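Local coordinates for protein mandelate racemase/muconate lactonizing enzyme/Enolase superfamily (Rhodobacter sphaeroides, PDB 2HZG) that is of unknown function but belongs to the enolase superfamily, whose members carry a metal-binding site in a barrel domain, at residues A138-G143 with A162-G167; A210-L215 with A239-R244; P216-A221 with A246-A251; G222-E227 with I271-I276. One frame throughout, in Å; residues are numbered along the deposited sequence. Where two conformers were deposited one is given.

Contact 1 of 4, residues A138-G143 with A162-G167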
loop_
_atom_site.group_PDB
_atom_site.type_symbol
_atom_site.label_atom_id
_atom_site.label_comp_id
_atom_site.label_asym_id
_atom_site.label_seq_id
_atom_site.Cartn_x
_atom_site.Cartn_y
_atom_site.Cartn_z
ATOM N N ALA A 138 2.487 -3.669 28.812
ATOM C CA ALA A 138 3.537 -4.549 28.353
ATOM C C ALA A 138 3.059 -5.256 27.103
ATOM O O ALA A 138 2.045 -5.958 27.135
ATOM C CB ALA A 138 3.922 -5.576 29.463
ATOM N N SER A 139 3.783 -5.079 25.998
ATOM C CA SER A 139 3.338 -5.640 24.746
ATOM C C SER A 139 4.164 -6.858 24.393
ATOM O O SER A 139 5.369 -6.760 24.189
ATOM C CB SER A 139 3.361 -4.593 23.614
ATOM O OG SER A 139 2.587 -5.072 22.534
ATOM N N LEU A 140 3.490 -8.002 24.315
ATOM C CA LEU A 140 4.151 -9.296 24.290
ATOM C C LEU A 140 3.561 -10.210 23.231
ATOM O O LEU A 140 2.470 -9.977 22.753
ATOM C CB LEU A 140 4.015 -9.977 25.679
ATOM C CG LEU A 140 4.729 -9.284 26.840
ATOM C CD1 LEU A 140 4.300 -9.899 28.172
ATOM C CD2 LEU A 140 6.239 -9.389 26.646
ATOM N N LEU A 141 4.266 -11.277 22.890
ATOM C CA LEU A 141 3.666 -12.285 22.027
ATOM C C LEU A 141 3.084 -13.418 22.880
ATOM O O LEU A 141 3.644 -13.786 23.917
ATOM C CB LEU A 141 4.685 -12.817 21.035
ATOM C CG LEU A 141 5.282 -11.766 20.081
ATOM C CD1 LEU A 141 6.375 -12.378 19.259
ATOM C CD2 LEU A 141 4.224 -11.092 19.176
ATOM N N PHE A 142 1.956 -13.960 22.450
ATOM C CA PHE A 142 1.487 -15.234 22.993
ATOM C C PHE A 142 2.585 -16.295 22.913
ATOM O O PHE A 142 3.241 -16.431 21.877
ATOM C CB PHE A 142 0.260 -15.746 22.216
ATOM C CG PHE A 142 -1.027 -15.099 22.620
ATOM C CD1 PHE A 142 -1.632 -15.433 23.836
ATOM C CD2 PHE A 142 -1.654 -14.172 21.777
ATOM C CE1 PHE A 142 -2.818 -14.849 24.229
ATOM C CE2 PHE A 142 -2.862 -13.593 22.148
ATOM C CZ PHE A 142 -3.446 -13.924 23.388
ATOM N N GLY A 143 2.774 -17.045 24.008
ATOM C CA GLY A 143 3.636 -18.217 24.000
ATOM C C GLY A 143 3.036 -19.304 23.132
ATOM O O GLY A 143 1.849 -19.263 22.807
ATOM N N ALA A 162 0.954 -2.782 34.951
ATOM C CA ALA A 162 -0.438 -2.854 35.360
ATOM C C ALA A 162 -1.366 -3.274 34.206
ATOM O O ALA A 162 -2.589 -3.386 34.386
ATOM C CB ALA A 162 -0.873 -1.503 35.890
ATOM N N ALA A 163 -0.793 -3.469 33.021
ATOM C CA ALA A 163 -1.567 -3.813 31.834
ATOM C C ALA A 163 -0.679 -4.605 30.896
ATOM O O ALA A 163 0.529 -4.352 30.823
ATOM C CB ALA A 163 -2.128 -2.563 31.153
ATOM N N VAL A 164 -1.254 -5.611 30.232
ATOM C CA VAL A 164 -0.508 -6.484 29.316
ATOM C C VAL A 164 -1.336 -6.749 28.051
ATOM O O VAL A 164 -2.564 -6.901 28.124
ATOM C CB VAL A 164 -0.116 -7.852 29.966
ATOM C CG1 VAL A 164 0.616 -8.743 28.973
ATOM C CG2 VAL A 164 0.759 -7.663 31.221
ATOM N N LYS A 165 -0.653 -6.801 26.906
ATOM C CA LYS A 165 -1.265 -7.233 25.650
ATOM C C LYS A 165 -0.487 -8.433 25.150
ATOM O O LYS A 165 0.735 -8.443 25.205
ATOM C CB LYS A 165 -1.228 -6.122 24.596
ATOM C CG LYS A 165 -1.989 -6.488 23.312
ATOM C CD LYS A 165 -2.057 -5.306 22.372
ATOM C CE LYS A 165 -0.809 -5.192 21.511
ATOM N NZ LYS A 165 -0.886 -3.991 20.616
ATOM N N PHE A 166 -1.187 -9.466 24.707
ATOM C CA PHE A 166 -0.554 -10.544 23.970
ATOM C C PHE A 166 -1.026 -10.520 22.525
ATOM O O PHE A 166 -2.194 -10.275 22.252
ATOM C CB PHE A 166 -0.875 -11.899 24.592
ATOM C CG PHE A 166 -0.189 -12.131 25.891
ATOM C CD1 PHE A 166 1.101 -12.620 25.912
ATOM C CD2 PHE A 166 -0.810 -11.797 27.094
ATOM C CE1 PHE A 166 1.757 -12.819 27.099
ATOM C CE2 PHE A 166 -0.147 -11.999 28.292
ATOM C CZ PHE A 166 1.135 -12.493 28.287
ATOM N N GLY A 167 -0.113 -10.806 21.610
ATOM C CA GLY A 167 -0.440 -10.776 20.199
ATOM C C GLY A 167 0.115 -11.984 19.524
ATOM O O GLY A 167 1.068 -12.587 20.020
#

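Contact 2 of 4, residues A210-L215 with A239-R244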
loop_
_atom_site.group_PDB
_atom_site.type_symbol
_atom_site.label_atom_id
_atom_site.label_comp_id
_atom_site.label_asym_id
_atom_site.label_seq_id
_atom_site.Cartn_x
_atom_site.Cartn_y
_atom_site.Cartn_z
ATOM N N ALA A 210 -15.826 -16.573 12.454
ATOM C CA ALA A 210 -14.664 -17.113 13.203
ATOM C C ALA A 210 -14.204 -16.149 14.307
ATOM O O ALA A 210 -13.920 -16.572 15.423
ATOM C CB ALA A 210 -13.518 -17.441 12.268
ATOM N N ALA A 211 -14.139 -14.857 13.990
ATOM C CA ALA A 211 -13.773 -13.832 14.969
ATOM C C ALA A 211 -14.834 -13.708 16.061
ATOM O O ALA A 211 -14.514 -13.662 17.268
ATOM C CB ALA A 211 -13.562 -12.479 14.273
ATOM N N ALA A 212 -16.098 -13.657 15.641
ATOM C CA ALA A 212 -17.212 -13.512 16.570
ATOM C C ALA A 212 -17.221 -14.650 17.576
ATOM O O ALA A 212 -17.617 -14.444 18.712
ATOM C CB ALA A 212 -18.576 -13.445 15.818
ATOM N N ALA A 213 -16.744 -15.829 17.167
ATOM C CA ALA A 213 -16.771 -17.025 18.028
ATOM C C ALA A 213 -15.839 -16.893 19.256
ATOM O O ALA A 213 -15.971 -17.645 20.239
ATOM C CB ALA A 213 -16.410 -18.283 17.208
ATOM N N ARG A 214 -14.904 -15.940 19.189
ATOM C CA ARG A 214 -13.986 -15.639 20.301
ATOM C C ARG A 214 -14.535 -14.599 21.254
ATOM O O ARG A 214 -13.961 -14.370 22.297
ATOM C CB ARG A 214 -12.637 -15.111 19.789
ATOM C CG ARG A 214 -11.635 -16.153 19.406
ATOM C CD ARG A 214 -11.926 -16.786 18.026
ATOM N NE ARG A 214 -10.954 -17.842 17.740
ATOM C CZ ARG A 214 -11.049 -18.729 16.751
ATOM N NH1 ARG A 214 -12.085 -18.708 15.916
ATOM N NH2 ARG A 214 -10.089 -19.633 16.590
ATOM N N LEU A 215 -15.621 -13.933 20.901
ATOM C CA LEU A 215 -16.097 -12.844 21.732
ATOM C C LEU A 215 -16.497 -13.239 23.184
ATOM O O LEU A 215 -16.165 -12.505 24.132
ATOM C CB LEU A 215 -17.200 -12.033 21.024
ATOM C CG LEU A 215 -16.824 -11.233 19.759
ATOM C CD1 LEU A 215 -18.068 -10.634 19.112
ATOM C CD2 LEU A 215 -15.804 -10.129 20.081
ATOM N N ALA A 239 -16.750 -3.486 11.344
ATOM C CA ALA A 239 -18.035 -2.946 11.759
ATOM C C ALA A 239 -19.005 -4.073 12.140
ATOM O O ALA A 239 -19.703 -3.972 13.141
ATOM C CB ALA A 239 -18.650 -2.046 10.636
ATOM N N ALA A 240 -19.065 -5.128 11.332
ATOM C CA ALA A 240 -19.920 -6.297 11.660
ATOM C C ALA A 240 -19.553 -6.906 13.027
ATOM O O ALA A 240 -20.424 -7.166 13.853
ATOM C CB ALA A 240 -19.842 -7.354 10.552
ATOM N N LEU A 241 -18.263 -7.113 13.269
ATOM C CA LEU A 241 -17.793 -7.656 14.539
ATOM C C LEU A 241 -18.166 -6.757 15.724
ATOM O O LEU A 241 -18.646 -7.238 16.762
ATOM C CB LEU A 241 -16.272 -7.884 14.500
ATOM C CG LEU A 241 -15.687 -8.733 15.647
ATOM C CD1 LEU A 241 -16.275 -10.150 15.641
ATOM C CD2 LEU A 241 -14.159 -8.790 15.547
ATOM N N ALA A 242 -17.935 -5.456 15.567
ATOM C CA ALA A 242 -18.247 -4.476 16.593
ATOM C C ALA A 242 -19.746 -4.402 16.916
ATOM O O ALA A 242 -20.108 -3.974 18.001
ATOM C CB ALA A 242 -17.725 -3.101 16.184
ATOM N N GLY A 243 -20.603 -4.809 15.980
ATOM C CA GLY A 243 -22.056 -4.746 16.183
ATOM C C GLY A 243 -22.662 -5.969 16.856
ATOM O O GLY A 243 -23.866 -6.031 17.047
ATOM N N ARG A 244 -21.837 -6.948 17.216
ATOM C CA ARG A 244 -22.330 -8.169 17.848
ATOM C C ARG A 244 -22.629 -8.012 19.340
ATOM O O ARG A 244 -23.090 -8.950 19.974
ATOM C CB ARG A 244 -21.363 -9.332 17.611
ATOM C CG ARG A 244 -21.035 -9.537 16.154
ATOM C CD ARG A 244 -22.229 -10.070 15.373
ATOM N NE ARG A 244 -22.109 -11.509 15.312
ATOM C CZ ARG A 244 -21.854 -12.203 14.214
ATOM N NH1 ARG A 244 -21.740 -11.601 13.040
ATOM N NH2 ARG A 244 -21.749 -13.515 14.302
#

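Contact 3 of 4, residues P216-A221 with A246-A251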
loop_
_atom_site.group_PDB
_atom_site.type_symbol
_atom_site.label_atom_id
_atom_site.label_comp_id
_atom_site.label_asym_id
_atom_site.label_seq_id
_atom_site.Cartn_x
_atom_site.Cartn_y
_atom_site.Cartn_z
ATOM N N PRO A 216 -17.234 -14.359 23.364
ATOM C CA PRO A 216 -17.505 -14.781 24.759
ATOM C C PRO A 216 -16.249 -15.030 25.596
ATOM O O PRO A 216 -16.213 -14.644 26.748
ATOM C CB PRO A 216 -18.304 -16.080 24.590
ATOM C CG PRO A 216 -18.964 -15.917 23.228
ATOM C CD PRO A 216 -17.917 -15.240 22.387
ATOM N N THR A 217 -15.253 -15.682 25.017
ATOM C CA THR A 217 -14.003 -15.971 25.704
ATOM C C THR A 217 -13.304 -14.666 26.099
ATOM O O THR A 217 -12.852 -14.516 27.228
ATOM C CB THR A 217 -13.054 -16.756 24.795
ATOM O OG1 THR A 217 -13.709 -17.955 24.345
ATOM C CG2 THR A 217 -11.767 -17.102 25.528
ATOM N N LEU A 218 -13.210 -13.738 25.155
ATOM C CA LEU A 218 -12.590 -12.434 25.423
ATOM C C LEU A 218 -13.334 -11.708 26.553
ATOM O O LEU A 218 -12.708 -11.128 27.443
ATOM C CB LEU A 218 -12.562 -11.574 24.159
ATOM C CG LEU A 218 -11.650 -12.053 23.024
ATOM C CD1 LEU A 218 -12.093 -11.460 21.670
ATOM C CD2 LEU A 218 -10.162 -11.737 23.308
ATOM N N ASP A 219 -14.662 -11.748 26.528
ATOM C CA ASP A 219 -15.446 -11.084 27.575
ATOM C C ASP A 219 -15.298 -11.801 28.929
ATOM O O ASP A 219 -15.202 -11.146 29.959
ATOM C CB ASP A 219 -16.921 -10.922 27.182
ATOM C CG ASP A 219 -17.172 -9.701 26.272
ATOM O OD1 ASP A 219 -16.231 -8.893 26.017
ATOM O OD2 ASP A 219 -18.327 -9.555 25.796
ATOM N N ALA A 220 -15.234 -13.134 28.912
ATOM C CA ALA A 220 -15.054 -13.913 30.148
ATOM C C ALA A 220 -13.703 -13.582 30.820
ATOM O O ALA A 220 -13.604 -13.552 32.048
ATOM C CB ALA A 220 -15.186 -15.427 29.867
ATOM N N ALA A 221 -12.677 -13.326 30.008
ATOM C CA ALA A 221 -11.355 -12.924 30.501
ATOM C C ALA A 221 -11.250 -11.425 30.790
ATOM O O ALA A 221 -10.196 -10.944 31.199
ATOM C CB ALA A 221 -10.270 -13.358 29.519
ATOM N N ALA A 246 -20.622 -7.462 22.078
ATOM C CA ALA A 246 -19.639 -7.849 23.102
ATOM C C ALA A 246 -19.148 -6.628 23.881
ATOM O O ALA A 246 -19.300 -5.496 23.429
ATOM C CB ALA A 246 -18.476 -8.598 22.472
ATOM N N ARG A 247 -18.573 -6.848 25.063
ATOM C CA ARG A 247 -18.014 -5.727 25.828
ATOM C C ARG A 247 -16.626 -5.340 25.289
ATOM O O ARG A 247 -16.296 -4.169 25.235
ATOM C CB ARG A 247 -17.911 -6.042 27.325
ATOM C CG ARG A 247 -19.261 -6.352 28.030
ATOM C CD ARG A 247 -19.099 -6.308 29.575
ATOM N NE ARG A 247 -17.751 -6.743 29.932
ATOM C CZ ARG A 247 -17.412 -7.995 30.245
ATOM N NH1 ARG A 247 -18.348 -8.948 30.292
ATOM N NH2 ARG A 247 -16.127 -8.283 30.520
ATOM N N VAL A 248 -15.826 -6.342 24.922
ATOM C CA VAL A 248 -14.511 -6.115 24.325
ATOM C C VAL A 248 -14.676 -5.191 23.117
ATOM O O VAL A 248 -15.560 -5.393 22.266
ATOM C CB VAL A 248 -13.807 -7.451 23.949
ATOM C CG1 VAL A 248 -14.598 -8.232 22.888
ATOM C CG2 VAL A 248 -12.352 -7.223 23.502
ATOM N N ARG A 249 -13.838 -4.170 23.053
ATOM C CA ARG A 249 -13.891 -3.228 21.945
ATOM C C ARG A 249 -12.923 -3.635 20.851
ATOM O O ARG A 249 -12.041 -4.457 21.087
ATOM C CB ARG A 249 -13.635 -1.811 22.469
ATOM C CG ARG A 249 -14.786 -1.374 23.390
ATOM C CD ARG A 249 -14.397 -0.187 24.231
ATOM N NE ARG A 249 -14.369 1.037 23.432
ATOM C CZ ARG A 249 -13.969 2.221 23.884
ATOM N NH1 ARG A 249 -13.535 2.349 25.136
ATOM N NH2 ARG A 249 -13.991 3.274 23.073
ATOM N N ILE A 250 -13.109 -3.092 19.649
ATOM C CA ILE A 250 -12.229 -3.430 18.531
ATOM C C ILE A 250 -11.167 -2.332 18.389
ATOM O O ILE A 250 -11.452 -1.147 18.572
ATOM C CB ILE A 250 -13.016 -3.664 17.186
ATOM C CG1 ILE A 250 -14.196 -4.647 17.374
ATOM C CG2 ILE A 250 -12.076 -4.142 16.060
ATOM C CD1 ILE A 250 -13.890 -5.941 18.145
ATOM N N ALA A 251 -9.942 -2.752 18.118
ATOM C CA ALA A 251 -8.835 -1.815 17.928
ATOM C C ALA A 251 -8.123 -2.134 16.638
ATOM O O ALA A 251 -8.118 -3.280 16.189
ATOM C CB ALA A 251 -7.848 -1.886 19.113
#

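Contact 4 of 4, residues G222-E227 with I271-I276. With NA (sodium ion), chain C.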
loop_
_atom_site.group_PDB
_atom_site.type_symbol
_atom_site.label_atom_id
_atom_site.label_comp_id
_atom_site.label_asym_id
_atom_site.label_seq_id
_atom_site.Cartn_x
_atom_site.Cartn_y
_atom_site.Cartn_z
ATOM N N GLY A 222 -12.334 -10.692 30.552
ATOM C CA GLY A 222 -12.402 -9.253 30.827
ATOM C C GLY A 222 -11.458 -8.446 29.942
ATOM O O GLY A 222 -10.924 -7.421 30.369
ATOM N N VAL A 223 -11.258 -8.914 28.713
ATOM C CA VAL A 223 -10.362 -8.251 27.753
ATOM C C VAL A 223 -10.885 -6.867 27.321
ATOM O O VAL A 223 -12.071 -6.691 26.980
ATOM C CB VAL A 223 -10.057 -9.172 26.544
ATOM C CG1 VAL A 223 -9.179 -8.463 25.491
ATOM C CG2 VAL A 223 -9.368 -10.456 27.017
ATOM N N LEU A 224 -9.996 -5.882 27.364
ATOM C CA LEU A 224 -10.341 -4.504 27.010
ATOM C C LEU A 224 -10.596 -4.315 25.501
ATOM O O LEU A 224 -11.584 -3.695 25.105
ATOM C CB LEU A 224 -9.243 -3.542 27.499
ATOM C CG LEU A 224 -9.357 -2.047 27.153
ATOM C CD1 LEU A 224 -10.562 -1.413 27.851
ATOM C CD2 LEU A 224 -8.052 -1.293 27.490
ATOM N N TRP A 225 -9.683 -4.819 24.668
ATOM C CA TRP A 225 -9.849 -4.681 23.243
ATOM C C TRP A 225 -9.306 -5.883 22.502
ATOM O O TRP A 225 -8.447 -6.631 23.006
ATOM C CB TRP A 225 -9.250 -3.356 22.700
ATOM C CG TRP A 225 -7.716 -3.304 22.534
ATOM C CD1 TRP A 225 -6.919 -4.152 21.791
ATOM C CD2 TRP A 225 -6.830 -2.316 23.088
ATOM N NE1 TRP A 225 -5.589 -3.749 21.875
ATOM C CE2 TRP A 225 -5.519 -2.626 22.659
ATOM C CE3 TRP A 225 -7.024 -1.194 23.908
ATOM C CZ2 TRP A 225 -4.406 -1.860 23.036
ATOM C CZ3 TRP A 225 -5.930 -0.439 24.271
ATOM C CH2 TRP A 225 -4.634 -0.772 23.828
ATOM N N LEU A 226 -9.843 -6.055 21.303
ATOM C CA LEU A 226 -9.422 -7.068 20.364
ATOM C C LEU A 226 -8.861 -6.313 19.187
ATOM O O LEU A 226 -9.570 -5.568 18.524
ATOM C CB LEU A 226 -10.621 -7.927 19.938
ATOM C CG LEU A 226 -10.346 -8.913 18.798
ATOM C CD1 LEU A 226 -9.303 -9.964 19.228
ATOM C CD2 LEU A 226 -11.677 -9.544 18.321
ATOM N N GLU A 227 -7.572 -6.517 18.934
ATOM C CA GLU A 227 -6.810 -5.714 17.983
ATOM C C GLU A 227 -6.606 -6.456 16.661
ATOM O O GLU A 227 -6.334 -7.659 16.646
ATOM C CB GLU A 227 -5.478 -5.335 18.638
ATOM C CG GLU A 227 -4.478 -4.613 17.764
ATOM C CD GLU A 227 -3.279 -4.126 18.558
ATOM O OE1 GLU A 227 -3.394 -3.896 19.783
ATOM O OE2 GLU A 227 -2.217 -3.928 17.934
ATOM N N ILE A 271 -14.220 1.061 15.322
ATOM C CA ILE A 271 -13.191 0.799 16.328
ATOM C C ILE A 271 -13.322 1.760 17.512
ATOM O O ILE A 271 -13.751 2.909 17.354
ATOM C CB ILE A 271 -11.749 0.878 15.761
ATOM C CG1 ILE A 271 -11.556 2.174 14.948
ATOM C CG2 ILE A 271 -11.432 -0.374 14.943
ATOM C CD1 ILE A 271 -10.079 2.687 14.938
ATOM N N GLY A 272 -12.941 1.270 18.689
ATOM C CA GLY A 272 -12.851 2.092 19.880
ATOM C C GLY A 272 -11.473 2.665 20.134
ATOM O O GLY A 272 -11.340 3.616 20.903
ATOM N N PHE A 273 -10.447 2.088 19.503
ATOM C CA PHE A 273 -9.058 2.517 19.689
ATOM C C PHE A 273 -8.379 2.578 18.332
ATOM O O PHE A 273 -8.378 1.595 17.608
ATOM C CB PHE A 273 -8.261 1.537 20.602
ATOM C CG PHE A 273 -8.836 1.405 21.998
ATOM C CD1 PHE A 273 -8.346 2.200 23.046
ATOM C CD2 PHE A 273 -9.879 0.517 22.257
ATOM C CE1 PHE A 273 -8.884 2.093 24.342
ATOM C CE2 PHE A 273 -10.436 0.404 23.548
ATOM C CZ PHE A 273 -9.938 1.191 24.587
ATOM N N ILE A 274 -7.814 3.733 18.002
ATOM C CA ILE A 274 -6.995 3.867 16.791
ATOM C C ILE A 274 -5.528 3.821 17.215
ATOM O O ILE A 274 -5.127 4.477 18.175
ATOM C CB ILE A 274 -7.366 5.148 15.961
ATOM C CG1 ILE A 274 -6.609 5.201 14.614
ATOM C CG2 ILE A 274 -7.098 6.452 16.762
ATOM C CD1 ILE A 274 -7.132 4.248 13.528
ATOM N N GLN A 275 -4.748 3.000 16.525
ATOM C CA GLN A 275 -3.390 2.689 16.928
ATOM C C GLN A 275 -2.488 2.944 15.749
ATOM O O GLN A 275 -2.640 2.346 14.682
ATOM C CB GLN A 275 -3.265 1.234 17.392
ATOM C CG GLN A 275 -4.310 0.834 18.436
ATOM C CD GLN A 275 -4.364 -0.660 18.668
ATOM O OE1 GLN A 275 -4.583 -1.441 17.734
ATOM N NE2 GLN A 275 -4.184 -1.072 19.918
ATOM N N ILE A 276 -1.532 3.837 15.945
ATOM C CA ILE A 276 -0.766 4.350 14.813
ATOM C C ILE A 276 0.727 4.151 15.006
ATOM O O ILE A 276 1.282 4.460 16.053
ATOM C CB ILE A 276 -1.062 5.854 14.558
ATOM C CG1 ILE A 276 -2.563 6.075 14.282
ATOM C CG2 ILE A 276 -0.118 6.424 13.471
ATOM C CD1 ILE A 276 -3.090 5.436 12.996
HETATM NA NA NA C . -0.486 -5.100 16.874
HETATM O O HOH W 1 1.539 -5.722 15.620
HETATM O O HOH W 2 -1.650 -6.780 14.896
HETATM O O HOH W 3 1.280 -4.577 18.664
#

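Contact 1 of 4, residues A138-G143 with A162-G167
K165 and A138 share the straightest hydrogen bond between these two parallel strands: K165 N gives its hydrogen to A138 O at 2.8 Å, with an N-H...O angle of 172°. K165 O in turn accepts from L140 N at 2.9 Å, so the backbone of K165 straddles S139. A138 N to A163 O and G167 N to L140 O continue the pairing, and beyond the end of strand 138-141 F142 N still reaches G167 O at 2.9 Å. V164 CA and F166 CA add C-H...O contacts to A138 O and L140 O.

On the face bearing S139 and K165, the lysine chain bends at chi3 (84°) and carries CE to 3.5 Å from S139 OG. NZ forms salt bridges with E227 and E329, and S139 OG also hydrogen-bonds E329. On the face of A138, L140, V164 and F166, L140 CD1 packs on V164 CG1 at 3.9 Å, while L140 CB and F166 CE1 are equally far apart. F166 CB sits over the centre of the F142 ring, 3.4 Å from its centroid and 6° off the normal, a CH-pi contact. The F166 ring instead turns an edge to the end of the other strand, CD1 lying 3.4 Å from L141 O.

Strand 135-141, helix 146-158 and strand 163-167 form a beta-alpha-beta unit of the barrel domain, V164 and F166 packing under that helix. The two faces therefore differ in chemistry: one is apolar and buried by helices, the other gathers K165, S139 and E329 in polar bonds that lead to E227 of the sodium site.

Contact 2 of 4, residues A210-L215 with A239-R244
R244 touches L215 with its CB and A212 with its guanidinium end. CB begins the contact, 3.8 Å from L215 CD1, the two side chains meeting at about a right angle. From there the chain folds back on itself, with chi2 at -70° and chi3 at -95°, and swings the guanidinium group round to A212. NE comes within 4.1 Å of A212 CB, CZ within 3.9 Å, and the terminal NH2 within 3.5 Å of the same methyl, which faces the flat side of the group. NH2 also makes a salt bridge to E209, about one turn before A212 on the same helix.

L241 packs beside it. Its CD1 approaches the backbone at A212 N, 3.5 Å away. The same methyl lies 3.8 Å from A211 CB and 3.9 Å from L215 CD1, while CD2 touches the A211 methyl as well.

Thus the residues A211 to L215, including the type I turn A212-L215, meet the C-terminal end of helix 235-242 on the outside of the barrel. No hydrogen bond joins the two segments. Small alanines allow a close approach of L241, and the charge of R244 is probably offset by E209 beside an otherwise apolar interface, so the contact rests on methyl packing with one ion pair at its exposed margin.

Contact 3 of 4, residues P216-A221 with A246-A251
D219 is held by the backbone of R247 and V248, its carboxylate gripping two successive N-H groups like a pincer. OD1 takes V248 N at 2.8 Å through its syn lone pair. OD2 takes R247 N, also at 2.8 Å and nearly straight (170°), on its syn side but 20° out of the carboxylate plane. CG lies anti to the carbonyl carbon, and the acid reaches across from the helix to the loop. A246 CB closes in on OD2 at 3.5 Å.

R247 returns the contact with its side chain. Bent at chi3, it lays one face of the guanidinium group over D219 CB, and NH2 donates to D219 O at 3.1 Å. The carboxylate is well out of the guanidinium plane, with OD2 4.5 Å from NH1, so the opposite charges are near but form no salt bridge.

V248 packs on the inner side: CG1, placed between the backbone N and carbonyl carbon (chi1 63°), lies 3.6 Å from D219 OD1 and 4.1 Å from L218 CB. V248 and L218 both continue onto L226 of the neighbouring strand.

The contact ties the last turn of helix 215-220 to the loop that leads into strand 249-252 of the barrel. Three hydrogen bonds centre on D219: its acid is likely to hold the loop's turn, while the arginine brings positive charge to a carbonyl near the helix C-terminus, an arrangement likely to be favourable for the helix dipole.

Contact 4 of 4, residues G222-E227 with I271-I276
The F273 ring receives W225 on one face: CE3 stands 3.5 Å above the ring plane, over its centre. The six-membered ring of the indole and the phenyl ring are inclined at 48°, their centroids 4.6 Å apart, an oblique meeting. L224 CG approaches the same phenyl group at CZ. One face of the indole is met by Q275 NE2, displaced toward the rim and 3.2 Å from W225 CZ2, with the amide plane almost perpendicular to the ring (88°).

Strands 225-227 and 273-276 are not neighbours in the parallel barrel sheet. Strand 249-252 runs between them, and the side chains meet across A251 on the barrel's inner side, where the enolase superfamily keeps its metal site.

E227 OE1 accepts W225 NE1 at 3.0 Å on its anti lone pair, and a weak bond from Q275 NE2 at 2.9 Å. K165 adds a salt bridge to that oxygen. The indole N-H and the lysine, with some help from the amide, probably limit the carboxylate's rotation. Q275 OE1 is close to both carboxylate oxygens but, as another acceptor, bonds to neither. The other oxygen of E227, OE2, binds the sodium ion at 2.3 Å. D199 and E254 also bind the ion, together with three waters, the closest with its O 2.5 Å from the sodium.

All four contacts belong to the barrel domain. Contact 1 closes first; contacts 2, 3 and 4 then interleave, their first segments running consecutively from 210 to 227 before their second ones follow. Contacts 2 and 3, with centres about 9 Å apart, pack the outer helices and the loop before strand 249-252, touching through L215 and V248. Contact 3 passes to contact 4, their centres about 10 Å apart, by strand 249-252, which lies between strands 225-227 and 273-276. Contacts 1 and 4, with centres about 13 Å apart, share the parallel sheet and meet through K165 and E227, linking the first strands of the barrel to its sodium site.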